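Local coordinates for amidohydrolase 3 domain-containing protein (Pyrococcus horikoshii, PDB 3IGH) that probably hydrolyses carbon-nitrogen bonds other than peptide bonds, as a metal-dependent member of the amidohydrolase family whose own substrate is unknown, at residues A[68-73]-A[188-193]; A[99-104]-A[180-185]; A[127-132]-A[140-145]. All blocks are in the same frame, centred on the assembly; numbering follows the deposited sequence.

Contact 1: A[68-73]-A[188-193]; sequences LHLDEL and YYIKRA. With SO4 (sulfate ion), chain B.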
loop_
_atom_site.group_PDB
_atom_site.type_symbol
_atom_site.label_atom_id
_atom_site.label_comp_id
_atom_site.label_asym_id
_atom_site.label_seq_id
_atom_site.Cartn_x
_atom_site.Cartn_y
_atom_site.Cartn_z
ATOM N N LEU A 68 11.586 -16.328 -5.737
ATOM C CA LEU A 68 12.275 -16.927 -4.604
ATOM C C LEU A 68 11.430 -16.867 -3.335
ATOM O O LEU A 68 10.348 -16.274 -3.321
ATOM C CB LEU A 68 13.674 -16.301 -4.397
ATOM C CG LEU A 68 13.876 -14.786 -4.358
ATOM C CD1 LEU A 68 13.130 -14.112 -3.191
ATOM C CD2 LEU A 68 15.359 -14.510 -4.253
ATOM N N HIS A 69 11.950 -17.467 -2.273
ATOM C CA HIS A 69 11.280 -17.517 -0.989
ATOM C C HIS A 69 12.166 -16.807 0.014
ATOM O O HIS A 69 13.109 -17.390 0.543
ATOM C CB HIS A 69 11.073 -18.966 -0.562
ATOM C CG HIS A 69 10.347 -19.798 -1.571
ATOM N ND1 HIS A 69 8.973 -19.908 -1.594
ATOM C CD2 HIS A 69 10.804 -20.571 -2.583
ATOM C CE1 HIS A 69 8.614 -20.706 -2.586
ATOM N NE2 HIS A 69 9.707 -21.118 -3.205
ATOM N N LEU A 70 11.850 -15.541 0.263
ATOM C CA LEU A 70 12.652 -14.661 1.095
ATOM C C LEU A 70 12.734 -15.182 2.527
ATOM O O LEU A 70 13.809 -15.200 3.121
ATOM C CB LEU A 70 12.036 -13.256 1.048
ATOM C CG LEU A 70 12.820 -11.959 0.892
ATOM C CD1 LEU A 70 13.965 -12.062 -0.094
ATOM C CD2 LEU A 70 11.875 -10.841 0.460
ATOM N N ASP A 71 11.607 -15.641 3.067
ATOM C CA ASP A 71 11.582 -16.165 4.434
ATOM C C ASP A 71 12.389 -17.470 4.568
ATOM O O ASP A 71 13.164 -17.634 5.515
ATOM C CB ASP A 71 10.143 -16.343 4.937
ATOM C CG ASP A 71 9.271 -17.195 4.004
ATOM O OD1 ASP A 71 9.647 -17.488 2.838
ATOM O OD2 ASP A 71 8.178 -17.573 4.450
ATOM N N GLU A 72 12.228 -18.370 3.600
ATOM C CA GLU A 72 12.955 -19.633 3.595
ATOM C C GLU A 72 14.448 -19.424 3.376
ATOM O O GLU A 72 15.250 -20.171 3.916
ATOM C CB GLU A 72 12.392 -20.582 2.554
ATOM C CG GLU A 72 11.002 -21.113 2.892
ATOM C CD GLU A 72 10.389 -21.932 1.758
ATOM O OE1 GLU A 72 11.113 -22.297 0.804
ATOM O OE2 GLU A 72 9.174 -22.210 1.823
ATOM N N LEU A 73 14.816 -18.409 2.596
ATOM C CA LEU A 73 16.228 -18.099 2.381
ATOM C C LEU A 73 16.867 -17.648 3.699
ATOM O O LEU A 73 17.956 -18.095 4.053
ATOM C CB LEU A 73 16.422 -17.036 1.292
ATOM C CG LEU A 73 17.846 -16.485 1.083
ATOM C CD1 LEU A 73 18.856 -17.594 0.789
ATOM C CD2 LEU A 73 17.870 -15.411 -0.034
ATOM N N TYR A 188 13.281 -11.148 11.195
ATOM C CA TYR A 188 14.692 -11.526 11.273
ATOM C C TYR A 188 15.148 -12.296 10.019
ATOM O O TYR A 188 16.187 -11.975 9.443
ATOM C CB TYR A 188 14.934 -12.338 12.551
ATOM C CG TYR A 188 16.330 -12.909 12.688
ATOM C CD1 TYR A 188 17.364 -12.148 13.224
ATOM C CD2 TYR A 188 16.608 -14.220 12.303
ATOM C CE1 TYR A 188 18.648 -12.671 13.354
ATOM C CE2 TYR A 188 17.883 -14.752 12.426
ATOM C CZ TYR A 188 18.897 -13.974 12.952
ATOM O OH TYR A 188 20.156 -14.505 13.080
ATOM N N TYR A 189 14.360 -13.293 9.602
ATOM C CA TYR A 189 14.694 -14.092 8.419
ATOM C C TYR A 189 14.708 -13.268 7.136
ATOM O O TYR A 189 15.615 -13.409 6.313
ATOM C CB TYR A 189 13.743 -15.275 8.264
ATOM C CG TYR A 189 13.903 -16.353 9.316
ATOM C CD1 TYR A 189 15.162 -16.719 9.791
ATOM C CD2 TYR A 189 12.790 -17.025 9.818
ATOM C CE1 TYR A 189 15.307 -17.725 10.749
ATOM C CE2 TYR A 189 12.924 -18.022 10.777
ATOM C CZ TYR A 189 14.183 -18.362 11.238
ATOM O OH TYR A 189 14.312 -19.346 12.187
ATOM N N ILE A 190 13.717 -12.392 6.976
ATOM C CA ILE A 190 13.637 -11.555 5.768
ATOM C C ILE A 190 14.785 -10.545 5.729
ATOM O O ILE A 190 15.377 -10.309 4.669
ATOM C CB ILE A 190 12.246 -10.867 5.616
ATOM C CG1 ILE A 190 11.171 -11.925 5.349
ATOM C CG2 ILE A 190 12.254 -9.858 4.453
ATOM C CD1 ILE A 190 9.746 -11.464 5.680
ATOM N N LYS A 191 15.120 -9.964 6.880
ATOM C CA LYS A 191 16.278 -9.055 6.955
ATOM C C LYS A 191 17.573 -9.776 6.564
ATOM O O LYS A 191 18.377 -9.247 5.803
ATOM C CB LYS A 191 16.415 -8.433 8.343
ATOM C CG LYS A 191 15.410 -7.311 8.617
ATOM C CD LYS A 191 15.681 -6.602 9.943
ATOM C CE LYS A 191 16.645 -5.438 9.763
ATOM N NZ LYS A 191 16.729 -4.602 10.992
ATOM N N ARG A 192 17.761 -10.978 7.053
ATOM C CA ARG A 192 18.915 -11.739 6.687
ATOM C C ARG A 192 18.961 -12.053 5.205
ATOM O O ARG A 192 19.955 -11.890 4.580
ATOM C CB ARG A 192 19.060 -12.967 7.549
ATOM C CG ARG A 192 20.188 -13.857 7.179
ATOM C CD ARG A 192 21.373 -13.802 8.130
ATOM N NE ARG A 192 22.582 -14.360 7.528
ATOM C CZ ARG A 192 23.161 -13.862 6.439
ATOM N NH1 ARG A 192 22.651 -12.782 5.857
ATOM N NH2 ARG A 192 24.245 -14.435 5.931
ATOM N N ALA A 193 17.849 -12.489 4.661
ATOM C CA ALA A 193 17.757 -12.788 3.235
ATOM C C ALA A 193 18.024 -11.584 2.335
ATOM O O ALA A 193 18.807 -11.686 1.389
ATOM C CB ALA A 193 16.388 -13.415 2.904
HETATM S S SO4 B . 7.790 -23.479 -6.144
HETATM O O1 SO4 B . 7.962 -22.301 -5.318
HETATM O O2 SO4 B . 9.097 -23.946 -6.581
HETATM O O3 SO4 B . 7.174 -24.533 -5.350
HETATM O O4 SO4 B . 6.978 -23.134 -7.317
#
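A193 points its CB at the first turn of helix 70-78, and the methyl presses on the carbonyl oxygen of L70, with L70 O to A193 CB 3.1 Å. Two leucines close round the same methyl. With CG anti to the backbone N (chi1 173°), the end of L73 swings back to it and brings CD2 to 3.8 Å from A193 CB, while L70 touches A193 CB with CD1. The other branch of L70 serves a second partner, CD2 lying 4.1 Å from I190 CG2, and these two side chains cross at about a right angle. One turn back, Y189 lays its CB 3.7 Å from D71 O. Further out, L70 also packs on V205 and F207 of strand 202-210, and I190 on A217 and L221 of helix 212-223. At the far end H69, the N-cap residue of helix 70-78, receives L73 N on its own O and makes a weak bond from NE2 to a sulfate oxygen, O1, in the ring plane at 3.0 Å. That sulfate, probably from the crystallisation liquor, is also bound by H67, K262, H314 and H339, a cluster consistent with the metal site that amidohydrolases carry at the C-terminal ends of the barrel strands.

Contact 2: A[99-104]-A[180-185]; sequences KGRIIF and VLTVED. With SO4 (sulfate ion), chain F; SO4 (sulfate ion), chain M.
R101 reaches D185 with both terminal nitrogens, end-on, in a salt bridge that carries the polar half of this contact. NH2 lies 2.6 Å from D185 OD2 and NH1 3.0 Å from D185 OD1, each on the syn lone pair of its oxygen, and both bonds are nearly straight. Guanidinium and carboxylate are almost coplanar, their planes only 2° apart. A long arm makes this possible: CG stands anti to the backbone N (chi1 -159°), and the chain then bends at chi3 to turn the guanidinium end toward the acid. R101 is deposited in two conformers, and the grip is described for one of them.

The carboxylate has a second hold, from above its plane. T182 N donates to D185 OD2 there at 3.0 Å, and D185 N returns a bond to T182 OG1 at 3.1 Å. Together they form a capping box at the start of helix 183-199, just after helix 166-180 ends, so the arginine docks on an acid already fixed by the cap. With only a methyl at D185, as in an alanine here, the R101 guanidinium would probably lose its counter-charge and T182 N its acceptor in the capping box.

Apolar contacts follow R101 along the chain. I102 CD1 meets V180 CG1 at 3.5 Å, and F104 CE2 sits 4.2 Å from L181 CD2. I102 CG2 lies over one face of the F104 ring, near its rim; I176 of helix 166-180 touches both F104 and L181.

Sulfates sit at both outer ends. V183 N donates to one through its O4 at 2.8 Å, in the first turn of the helix, and G100 N donates to O2 of another, 3.2 Å away.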
loop_
_atom_site.group_PDB
_atom_site.type_symbol
_atom_site.label_atom_id
_atom_site.label_comp_id
_atom_site.label_asym_id
_atom_site.label_seq_id
_atom_site.Cartn_x
_atom_site.Cartn_y
_atom_site.Cartn_z
ATOM N N LYS A 99 22.711 -21.445 16.940
ATOM C CA LYS A 99 22.149 -20.366 17.754
ATOM C C LYS A 99 20.641 -20.205 17.565
ATOM O O LYS A 99 20.094 -20.544 16.512
ATOM C CB LYS A 99 22.857 -19.034 17.464
ATOM C CG LYS A 99 24.183 -18.840 18.205
ATOM C CD LYS A 99 25.396 -19.135 17.323
ATOM C CE LYS A 99 25.813 -17.905 16.520
ATOM N NZ LYS A 99 27.090 -18.115 15.783
ATOM N N GLY A 100 19.975 -19.690 18.595
ATOM C CA GLY A 100 18.560 -19.363 18.505
ATOM C C GLY A 100 17.650 -20.200 19.382
ATOM O O GLY A 100 18.086 -21.171 20.009
ATOM N N ARG A 101 16.379 -19.800 19.401
ATOM C CA ARG A 101 15.346 -20.442 20.205
ATOM C C ARG A 101 15.138 -21.899 19.791
ATOM O O ARG A 101 15.114 -22.801 20.635
ATOM C CB ARG A 101 14.050 -19.656 20.037
ATOM C CG ARG A 101 13.011 -19.831 21.121
ATOM C CD ARG A 101 11.931 -18.755 20.984
ATOM N NE ARG A 101 11.029 -18.992 19.852
ATOM C CZ ARG A 101 11.090 -18.371 18.673
ATOM N NH1 ARG A 101 12.025 -17.451 18.420
ATOM N NH2 ARG A 101 10.205 -18.684 17.733
ATOM N N ILE A 102 14.989 -22.118 18.488
ATOM C CA ILE A 102 14.789 -23.452 17.936
ATOM C C ILE A 102 15.954 -23.712 17.004
ATOM O O ILE A 102 16.326 -22.836 16.218
ATOM C CB ILE A 102 13.469 -23.540 17.145
ATOM C CG1 ILE A 102 12.283 -23.233 18.054
ATOM C CG2 ILE A 102 13.275 -24.920 16.538
ATOM C CD1 ILE A 102 11.234 -22.473 17.355
ATOM N N ILE A 103 16.539 -24.904 17.105
ATOM C CA ILE A 103 17.659 -25.276 16.256
ATOM C C ILE A 103 17.144 -26.039 15.046
ATOM O O ILE A 103 16.673 -27.173 15.164
ATOM C CB ILE A 103 18.730 -26.100 17.025
ATOM C CG1 ILE A 103 19.159 -25.375 18.315
ATOM C CG2 ILE A 103 19.932 -26.395 16.124
ATOM C CD1 ILE A 103 19.719 -23.953 18.116
ATOM N N PHE A 104 17.209 -25.387 13.890
ATOM C CA PHE A 104 16.816 -25.994 12.625
ATOM C C PHE A 104 18.077 -26.448 11.897
ATOM O O PHE A 104 19.077 -25.730 11.862
ATOM C CB PHE A 104 16.040 -24.999 11.749
ATOM C CG PHE A 104 14.649 -24.690 12.241
ATOM C CD1 PHE A 104 13.614 -25.608 12.076
ATOM C CD2 PHE A 104 14.368 -23.464 12.839
ATOM C CE1 PHE A 104 12.321 -25.317 12.517
ATOM C CE2 PHE A 104 13.077 -23.161 13.284
ATOM C CZ PHE A 104 12.053 -24.092 13.120
ATOM N N VAL A 180 4.579 -21.943 15.142
ATOM C CA VAL A 180 5.834 -21.984 15.898
ATOM C C VAL A 180 6.694 -20.721 15.706
ATOM O O VAL A 180 7.201 -20.140 16.675
ATOM C CB VAL A 180 6.638 -23.282 15.577
ATOM C CG1 VAL A 180 7.965 -23.272 16.262
ATOM C CG2 VAL A 180 5.845 -24.533 15.980
ATOM N N LEU A 181 6.848 -20.293 14.456
ATOM C CA LEU A 181 7.566 -19.068 14.156
ATOM C C LEU A 181 6.671 -17.879 14.461
ATOM O O LEU A 181 5.463 -17.941 14.229
ATOM C CB LEU A 181 8.012 -19.048 12.686
ATOM C CG LEU A 181 9.013 -20.122 12.231
ATOM C CD1 LEU A 181 9.247 -20.011 10.715
ATOM C CD2 LEU A 181 10.333 -20.014 13.003
ATOM N N THR A 182 7.264 -16.819 15.006
ATOM C CA THR A 182 6.539 -15.571 15.279
ATOM C C THR A 182 6.803 -14.582 14.161
ATOM O O THR A 182 7.721 -14.786 13.367
ATOM C CB THR A 182 7.022 -14.915 16.582
ATOM O OG1 THR A 182 8.397 -14.545 16.436
ATOM C CG2 THR A 182 6.864 -15.875 17.771
ATOM N N VAL A 183 6.026 -13.496 14.113
ATOM C CA VAL A 183 6.292 -12.405 13.170
ATOM C C VAL A 183 7.724 -11.875 13.311
ATOM O O VAL A 183 8.401 -11.632 12.301
ATOM C CB VAL A 183 5.246 -11.258 13.288
ATOM C CG1 VAL A 183 5.608 -10.081 12.374
ATOM C CG2 VAL A 183 3.865 -11.790 12.933
ATOM N N GLU A 184 8.191 -11.748 14.559
ATOM C CA GLU A 184 9.556 -11.289 14.833
ATOM C C GLU A 184 10.605 -12.206 14.191
ATOM O O GLU A 184 11.633 -11.726 13.703
ATOM C CB GLU A 184 9.812 -11.153 16.344
ATOM C CG GLU A 184 8.736 -10.390 17.116
ATOM C CD GLU A 184 7.663 -11.304 17.691
ATOM O OE1 GLU A 184 6.586 -11.425 17.064
ATOM O OE2 GLU A 184 7.902 -11.911 18.762
ATOM N N ASP A 185 10.347 -13.519 14.189
ATOM C CA ASP A 185 11.224 -14.486 13.510
ATOM C C ASP A 185 11.272 -14.226 12.003
ATOM O O ASP A 185 12.349 -14.226 11.403
ATOM C CB ASP A 185 10.758 -15.919 13.732
ATOM C CG ASP A 185 10.938 -16.376 15.165
ATOM O OD1 ASP A 185 11.843 -15.873 15.861
ATOM O OD2 ASP A 185 10.161 -17.241 15.587
HETATM S S SO4 F . 3.223 -13.614 16.727
HETATM O O1 SO4 F . 3.901 -12.344 16.962
HETATM O O2 SO4 F . 3.592 -14.569 17.763
HETATM O O3 SO4 F . 1.781 -13.400 16.748
HETATM O O4 SO4 F . 3.601 -14.123 15.427
HETATM S S SO4 M . 21.155 -18.476 21.744
HETATM O O1 SO4 M . 21.574 -18.363 23.139
HETATM O O2 SO4 M . 21.952 -19.502 21.081
HETATM O O3 SO4 M . 19.744 -18.845 21.692
HETATM O O4 SO4 M . 21.351 -17.197 21.065
#

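Contact 3: A[127-132]-A[140-145]; sequences KPVFIY and VANDKM. With SO4 (sulfate ion), chain M.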
loop_
_atom_site.group_PDB
_atom_site.type_symbol
_atom_site.label_atom_id
_atom_site.label_comp_id
_atom_site.label_asym_id
_atom_site.label_seq_id
_atom_site.Cartn_x
_atom_site.Cartn_y
_atom_site.Cartn_z
ATOM N N LYS A 127 17.360 -27.725 23.554
ATOM C CA LYS A 127 16.526 -26.800 22.784
ATOM C C LYS A 127 15.646 -27.632 21.856
ATOM O O LYS A 127 15.979 -28.793 21.575
ATOM C CB LYS A 127 17.404 -25.848 21.961
ATOM C CG LYS A 127 18.107 -24.762 22.765
ATOM C CD LYS A 127 18.965 -23.880 21.879
ATOM C CE LYS A 127 19.565 -22.722 22.663
ATOM N NZ LYS A 127 20.300 -21.778 21.771
ATOM N N PRO A 128 14.510 -27.067 21.390
ATOM C CA PRO A 128 13.780 -27.776 20.335
ATOM C C PRO A 128 14.678 -27.897 19.100
ATOM O O PRO A 128 15.338 -26.924 18.715
ATOM C CB PRO A 128 12.580 -26.860 20.052
ATOM C CG PRO A 128 12.451 -26.013 21.281
ATOM C CD PRO A 128 13.839 -25.809 21.769
ATOM N N VAL A 129 14.739 -29.107 18.549
ATOM C CA VAL A 129 15.587 -29.435 17.398
ATOM C C VAL A 129 14.713 -30.071 16.333
ATOM O O VAL A 129 13.946 -30.984 16.623
ATOM C CB VAL A 129 16.740 -30.421 17.786
ATOM C CG1 VAL A 129 17.476 -30.950 16.546
ATOM C CG2 VAL A 129 17.727 -29.744 18.697
ATOM N N PHE A 130 14.825 -29.573 15.104
ATOM C CA PHE A 130 14.108 -30.122 13.963
ATOM C C PHE A 130 15.109 -30.205 12.805
ATOM O O PHE A 130 15.638 -29.179 12.368
ATOM C CB PHE A 130 12.935 -29.202 13.608
ATOM C CG PHE A 130 12.036 -29.739 12.526
ATOM C CD1 PHE A 130 10.965 -30.558 12.849
ATOM C CD2 PHE A 130 12.250 -29.410 11.186
ATOM C CE1 PHE A 130 10.120 -31.052 11.869
ATOM C CE2 PHE A 130 11.410 -29.906 10.194
ATOM C CZ PHE A 130 10.339 -30.721 10.537
ATOM N N ILE A 131 15.404 -31.415 12.334
ATOM C CA ILE A 131 16.459 -31.578 11.311
ATOM C C ILE A 131 15.991 -32.282 10.044
ATOM O O ILE A 131 15.565 -33.440 10.067
ATOM C CB ILE A 131 17.777 -32.212 11.868
ATOM C CG1 ILE A 131 17.533 -33.587 12.515
ATOM C CG2 ILE A 131 18.449 -31.268 12.855
ATOM C CD1 ILE A 131 18.818 -34.397 12.742
ATOM N N TYR A 132 16.080 -31.561 8.927
ATOM C CA TYR A 132 15.704 -32.105 7.633
ATOM C C TYR A 132 16.786 -33.031 7.107
ATOM O O TYR A 132 17.968 -32.701 7.164
ATOM C CB TYR A 132 15.536 -30.984 6.620
ATOM C CG TYR A 132 14.271 -30.185 6.758
ATOM C CD1 TYR A 132 13.055 -30.678 6.270
ATOM C CD2 TYR A 132 14.290 -28.916 7.339
ATOM C CE1 TYR A 132 11.882 -29.925 6.375
ATOM C CE2 TYR A 132 13.124 -28.158 7.451
ATOM C CZ TYR A 132 11.930 -28.666 6.964
ATOM O OH TYR A 132 10.783 -27.918 7.077
ATOM N N VAL A 140 13.716 -35.337 11.443
ATOM C CA VAL A 140 13.713 -35.909 12.788
ATOM C C VAL A 140 13.660 -34.762 13.792
ATOM O O VAL A 140 14.273 -33.708 13.582
ATOM C CB VAL A 140 14.952 -36.821 13.069
ATOM C CG1 VAL A 140 14.768 -37.606 14.371
ATOM C CG2 VAL A 140 15.179 -37.807 11.937
ATOM N N ALA A 141 12.920 -34.976 14.878
ATOM C CA ALA A 141 12.767 -33.975 15.927
ATOM C C ALA A 141 12.951 -34.581 17.324
ATOM O O ALA A 141 12.612 -35.747 17.542
ATOM C CB ALA A 141 11.393 -33.309 15.800
ATOM N N ASN A 142 13.501 -33.794 18.251
ATOM C CA ASN A 142 13.566 -34.191 19.660
ATOM C C ASN A 142 12.242 -33.944 20.419
ATOM O O ASN A 142 11.265 -33.454 19.828
ATOM C CB ASN A 142 14.800 -33.591 20.372
ATOM C CG ASN A 142 14.725 -32.076 20.598
ATOM O OD1 ASN A 142 13.712 -31.405 20.341
ATOM N ND2 ASN A 142 15.830 -31.530 21.097
ATOM N N ASP A 143 12.217 -34.304 21.707
ATOM C CA ASP A 143 11.028 -34.176 22.568
ATOM C C ASP A 143 10.437 -32.769 22.590
ATOM O O ASP A 143 9.232 -32.595 22.388
ATOM C CB ASP A 143 11.359 -34.592 24.011
ATOM C CG ASP A 143 11.494 -36.098 24.182
ATOM O OD1 ASP A 143 12.175 -36.528 25.136
ATOM O OD2 ASP A 143 10.916 -36.852 23.376
ATOM N N LYS A 144 11.298 -31.780 22.824
ATOM C CA LYS A 144 10.882 -30.382 22.946
ATOM C C LYS A 144 10.212 -29.846 21.680
ATOM O O LYS A 144 9.228 -29.100 21.746
ATOM C CB LYS A 144 12.080 -29.506 23.300
ATOM C CG LYS A 144 12.557 -29.643 24.741
ATOM C CD LYS A 144 13.641 -28.622 25.050
ATOM C CE LYS A 144 13.954 -28.566 26.542
ATOM N NZ LYS A 144 14.668 -29.785 27.017
ATOM N N MET A 145 10.746 -30.237 20.529
ATOM C CA MET A 145 10.199 -29.804 19.257
ATOM C C MET A 145 8.881 -30.512 18.996
ATOM O O MET A 145 7.935 -29.904 18.488
ATOM C CB MET A 145 11.197 -30.091 18.131
ATOM C CG MET A 145 10.795 -29.501 16.784
ATOM S SD MET A 145 10.946 -27.706 16.746
ATOM C CE MET A 145 9.832 -27.378 15.390
HETATM S S SO4 M . 21.155 -18.476 21.744
HETATM O O1 SO4 M . 21.574 -18.363 23.139
HETATM O O2 SO4 M . 21.952 -19.502 21.081
HETATM O O3 SO4 M . 19.744 -18.845 21.692
HETATM O O4 SO4 M . 21.351 -17.197 21.065
#
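N142 is set with CG between its backbone N and carbonyl carbon (chi1 70°) and chi2 near zero, which turns the amide to the start of strand 129-133; M145, with CG anti to its N (chi1 -172°) and a bend at chi2, folds its thioether over the same strand. The amide of N142 then works with both ends. ND2 donates to K127 O at 2.8 Å, almost perfectly straight (178°) and within the amide plane, and also to L122 O. OD1 takes two donors: M145 N, in the capping bond that makes N142 the N-cap of helix 143-149, and V129 N at 3.1 Å, which comes from above the carbonyl plane.

Farther along, the backbones pair as an antiparallel hairpin. N142 N donates to V129 O at 3.3 Å. I131 and V140 form the hydrogen-bonded pair, with I131 N to V140 O 2.8 Å and V140 N to I131 O 3.0 Å; F130 and A141 form the non-hydrogen-bonded pair. I131 and V140 lie side by side and point the same way. On the face that carries F130 and A141, M145 CG meets the edge of the F130 ring and stands 3.8 Å from F130 CB, A141 CB lies 4.1 Å from F130 CD1, and M145 SD rests 3.8 Å from P128 CB. I176 of helix 166-180 packs on both F130 and M145.

At the outer end K127 NZ bonds to G100 O and, weakly, to a sulfate. The chemistry therefore changes along the hairpin: where strand 138-141 ends, the buried N142 side chain adds to the backbone bonding, tying the start of strand 129-133 to the first turn of helix 143-149 while its own polar atoms stay satisfied.

Contact 1 is the innermost of the three, its centre about 11 Å from the centre of the chain, and is buried, apolar helix packing beside the barrel. Contact 2 shares helix 183-199 with it and touches it through Y189 and L181, but its salt bridge lies farther out, where the interface is only partly buried. Contact 3, its centre about 27 Å from the centre of the chain, is nevertheless largely buried: it belongs to the six-stranded sheet, in which strands 103-108 and 129-133 are neighbours, and backbone and amide bonds dominate it. I103 N and P128 O join contacts 2 and 3 directly, and one sulfate touches both. Along the chain, contact 3 nests within contact 2, and contact 2 within contact 1.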